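Local coordinates for protein glutamine synthetase (Streptomyces coelicolor, PDB 4BAX) that belongs to the glutamine synthetase family, each subunit of its ten-chain assembly joining a beta-grasp domain to a larger catalytic domain, at residues A6-I11 against V77-L82. Residues are numbered along the deposited sequence; the frame is centred on the assembly and turned at random.
Sequences AEYIWI and VLCEVL
Tyr-8 and Val-77 pair in parallel in the interior of the beta-grasp sheet, where strands 3-11 and 75-82 run side by side and strands 20-28 and 56-66 flank them. These two strands illustrate how a parallel ladder can be tight at one end and splayed at the other. In the tight half, Val-77 is held by both its backbone groups: its N donates almost straight (174°) to Glu-7 O, and its O accepts from Ile-9 N at 2.7 Å. Cys-79 N then donates a hydrogen bond to Ile-9 O. On one face the Tyr-8 ring, swung beside its own backbone N (chi1 -83°), lies alongside Val-77, whose CB sits over the ring face 4.2 Å from the centroid. Cys-79 SG approaches the same ring obliquely, and Pro-38 O holds the hydroxyl. On the other face, packed against helix 190-210, Ile-9 and Leu-78 side chains cross, CG2 meeting CD1. The segment axes meet at 39°, so beyond Cys-79 the strands part, and direct bonding gives way to water and a single methyl. Val-81 CG2 reaches Trp-10 CD1 at 3.6 Å, while toward partly exposed Ile-11 one water accepts from Ile-11 N and donates to Cys-79 O, 2.7 Å from each.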
loop_
_atom_site.group_PDB
_atom_site.type_symbol
_atom_site.label_atom_id
_atom_site.label_comp_id
_atom_site.label_asym_id
_atom_site.label_seq_id
_atom_site.Cartn_x
_atom_site.Cartn_y
_atom_site.Cartn_z
ATOM N N ALA A 6 -31.508 -27.689 -10.819
ATOM C CA ALA A 6 -31.439 -27.591 -12.273
ATOM C C ALA A 6 -31.131 -26.150 -12.681
ATOM O O ALA A 6 -31.867 -25.216 -12.338
ATOM C CB ALA A 6 -32.745 -28.047 -12.894
ATOM N N GLU A 7 -30.035 -25.967 -13.413
ATOM C CA GLU A 7 -29.670 -24.631 -13.881
ATOM C C GLU A 7 -30.167 -24.403 -15.299
ATOM O O GLU A 7 -29.648 -24.986 -16.260
ATOM C CB GLU A 7 -28.155 -24.441 -13.828
ATOM C CG GLU A 7 -27.692 -22.984 -14.013
ATOM C CD GLU A 7 -27.915 -22.091 -12.789
ATOM O OE1 GLU A 7 -28.367 -22.585 -11.735
ATOM O OE2 GLU A 7 -27.669 -20.871 -12.893
ATOM N N TYR A 8 -31.163 -23.527 -15.417
ATOM C CA TYR A 8 -31.770 -23.238 -16.706
ATOM C C TYR A 8 -30.987 -22.124 -17.362
ATOM O O TYR A 8 -30.851 -21.035 -16.805
ATOM C CB TYR A 8 -33.227 -22.828 -16.547
ATOM C CG TYR A 8 -34.199 -23.980 -16.426
ATOM C CD1 TYR A 8 -33.983 -25.013 -15.513
ATOM C CD2 TYR A 8 -35.355 -24.028 -17.195
ATOM C CE1 TYR A 8 -34.889 -26.060 -15.383
ATOM C CE2 TYR A 8 -36.270 -25.092 -17.073
ATOM C CZ TYR A 8 -36.032 -26.100 -16.165
ATOM O OH TYR A 8 -36.945 -27.148 -16.043
ATOM N N ILE A 9 -30.450 -22.429 -18.531
ATOM C CA ILE A 9 -29.569 -21.540 -19.256
ATOM C C ILE A 9 -30.225 -21.187 -20.575
ATOM O O ILE A 9 -30.784 -22.062 -21.255
ATOM C CB ILE A 9 -28.169 -22.209 -19.482
ATOM C CG1 ILE A 9 -27.471 -22.404 -18.121
ATOM C CG2 ILE A 9 -27.268 -21.407 -20.407
ATOM C CD1 ILE A 9 -26.431 -23.562 -18.061
ATOM N N TRP A 10 -30.197 -19.911 -20.932
ATOM C CA TRP A 10 -30.733 -19.538 -22.229
ATOM C C TRP A 10 -29.940 -18.386 -22.834
ATOM O O TRP A 10 -29.055 -17.843 -22.175
ATOM C CB TRP A 10 -32.238 -19.238 -22.175
ATOM C CG TRP A 10 -32.617 -17.929 -21.512
ATOM C CD1 TRP A 10 -32.902 -16.748 -22.143
ATOM C CD2 TRP A 10 -32.782 -17.679 -20.106
ATOM N NE1 TRP A 10 -33.226 -15.779 -21.217
ATOM C CE2 TRP A 10 -33.161 -16.320 -19.963
ATOM C CE3 TRP A 10 -32.635 -18.461 -18.956
ATOM C CZ2 TRP A 10 -33.402 -15.732 -18.716
ATOM C CZ3 TRP A 10 -32.876 -17.869 -17.708
ATOM C CH2 TRP A 10 -33.257 -16.523 -17.603
ATOM N N ILE A 11 -30.228 -18.070 -24.098
ATOM C CA ILE A 11 -29.599 -16.971 -24.818
ATOM C C ILE A 11 -30.627 -15.858 -24.994
ATOM O O ILE A 11 -31.765 -16.112 -25.377
ATOM C CB ILE A 11 -29.060 -17.441 -26.165
ATOM C CG1 ILE A 11 -27.850 -18.342 -25.933
ATOM C CG2 ILE A 11 -28.624 -16.270 -27.037
ATOM C CD1 ILE A 11 -28.078 -19.746 -26.386
ATOM N N VAL A 77 -29.622 -27.146 -17.631
ATOM C CA VAL A 77 -30.675 -27.283 -18.617
ATOM C C VAL A 77 -30.629 -26.128 -19.608
ATOM O O VAL A 77 -31.026 -25.001 -19.280
ATOM C CB VAL A 77 -32.079 -27.324 -17.960
ATOM C CG1 VAL A 77 -33.087 -27.879 -18.926
ATOM C CG2 VAL A 77 -32.067 -28.173 -16.713
ATOM N N LEU A 78 -30.162 -26.409 -20.822
ATOM C CA LEU A 78 -30.172 -25.406 -21.876
ATOM C C LEU A 78 -31.554 -25.339 -22.528
ATOM O O LEU A 78 -32.075 -26.363 -22.951
ATOM C CB LEU A 78 -29.105 -25.726 -22.927
ATOM C CG LEU A 78 -29.004 -24.754 -24.100
ATOM C CD1 LEU A 78 -28.510 -23.372 -23.663
ATOM C CD2 LEU A 78 -28.127 -25.337 -25.193
ATOM N N CYS A 79 -32.101 -24.127 -22.676
ATOM C CA CYS A 79 -33.483 -23.941 -23.173
ATOM C C CYS A 79 -33.523 -23.084 -24.414
ATOM O O CYS A 79 -32.579 -22.354 -24.725
ATOM C CB CYS A 79 -34.372 -23.277 -22.110
ATOM S SG CYS A 79 -34.516 -24.118 -20.521
ATOM N N GLU A 80 -34.619 -23.192 -25.143
ATOM C CA GLU A 80 -34.877 -22.235 -26.200
ATOM C C GLU A 80 -35.993 -21.352 -25.683
ATOM O O GLU A 80 -36.748 -21.757 -24.781
ATOM C CB GLU A 80 -35.240 -22.918 -27.526
ATOM C CG GLU A 80 -36.585 -23.644 -27.494
ATOM C CD GLU A 80 -36.933 -24.285 -28.839
ATOM O OE1 GLU A 80 -36.171 -24.054 -29.807
ATOM O OE2 GLU A 80 -37.958 -25.014 -28.927
ATOM N N VAL A 81 -36.122 -20.173 -26.275
ATOM C CA VAL A 81 -37.058 -19.181 -25.764
ATOM C C VAL A 81 -38.279 -19.140 -26.669
ATOM O O VAL A 81 -38.169 -19.042 -27.903
ATOM C CB VAL A 81 -36.399 -17.780 -25.655
ATOM C CG1 VAL A 81 -37.361 -16.758 -25.068
ATOM C CG2 VAL A 81 -35.139 -17.861 -24.798
ATOM N N LEU A 82 -39.448 -19.202 -26.040
ATOM C CA LEU A 82 -40.690 -19.207 -26.783
ATOM C C LEU A 82 -41.575 -18.072 -26.339
ATOM O O LEU A 82 -41.482 -17.613 -25.194
ATOM C CB LEU A 82 -41.440 -20.515 -26.561
ATOM C CG LEU A 82 -40.631 -21.784 -26.795
ATOM C CD1 LEU A 82 -41.562 -22.968 -26.584
ATOM C CD2 LEU A 82 -39.965 -21.812 -28.172
HETATM O O HOH W 1 -31.733 -19.877 -25.376
#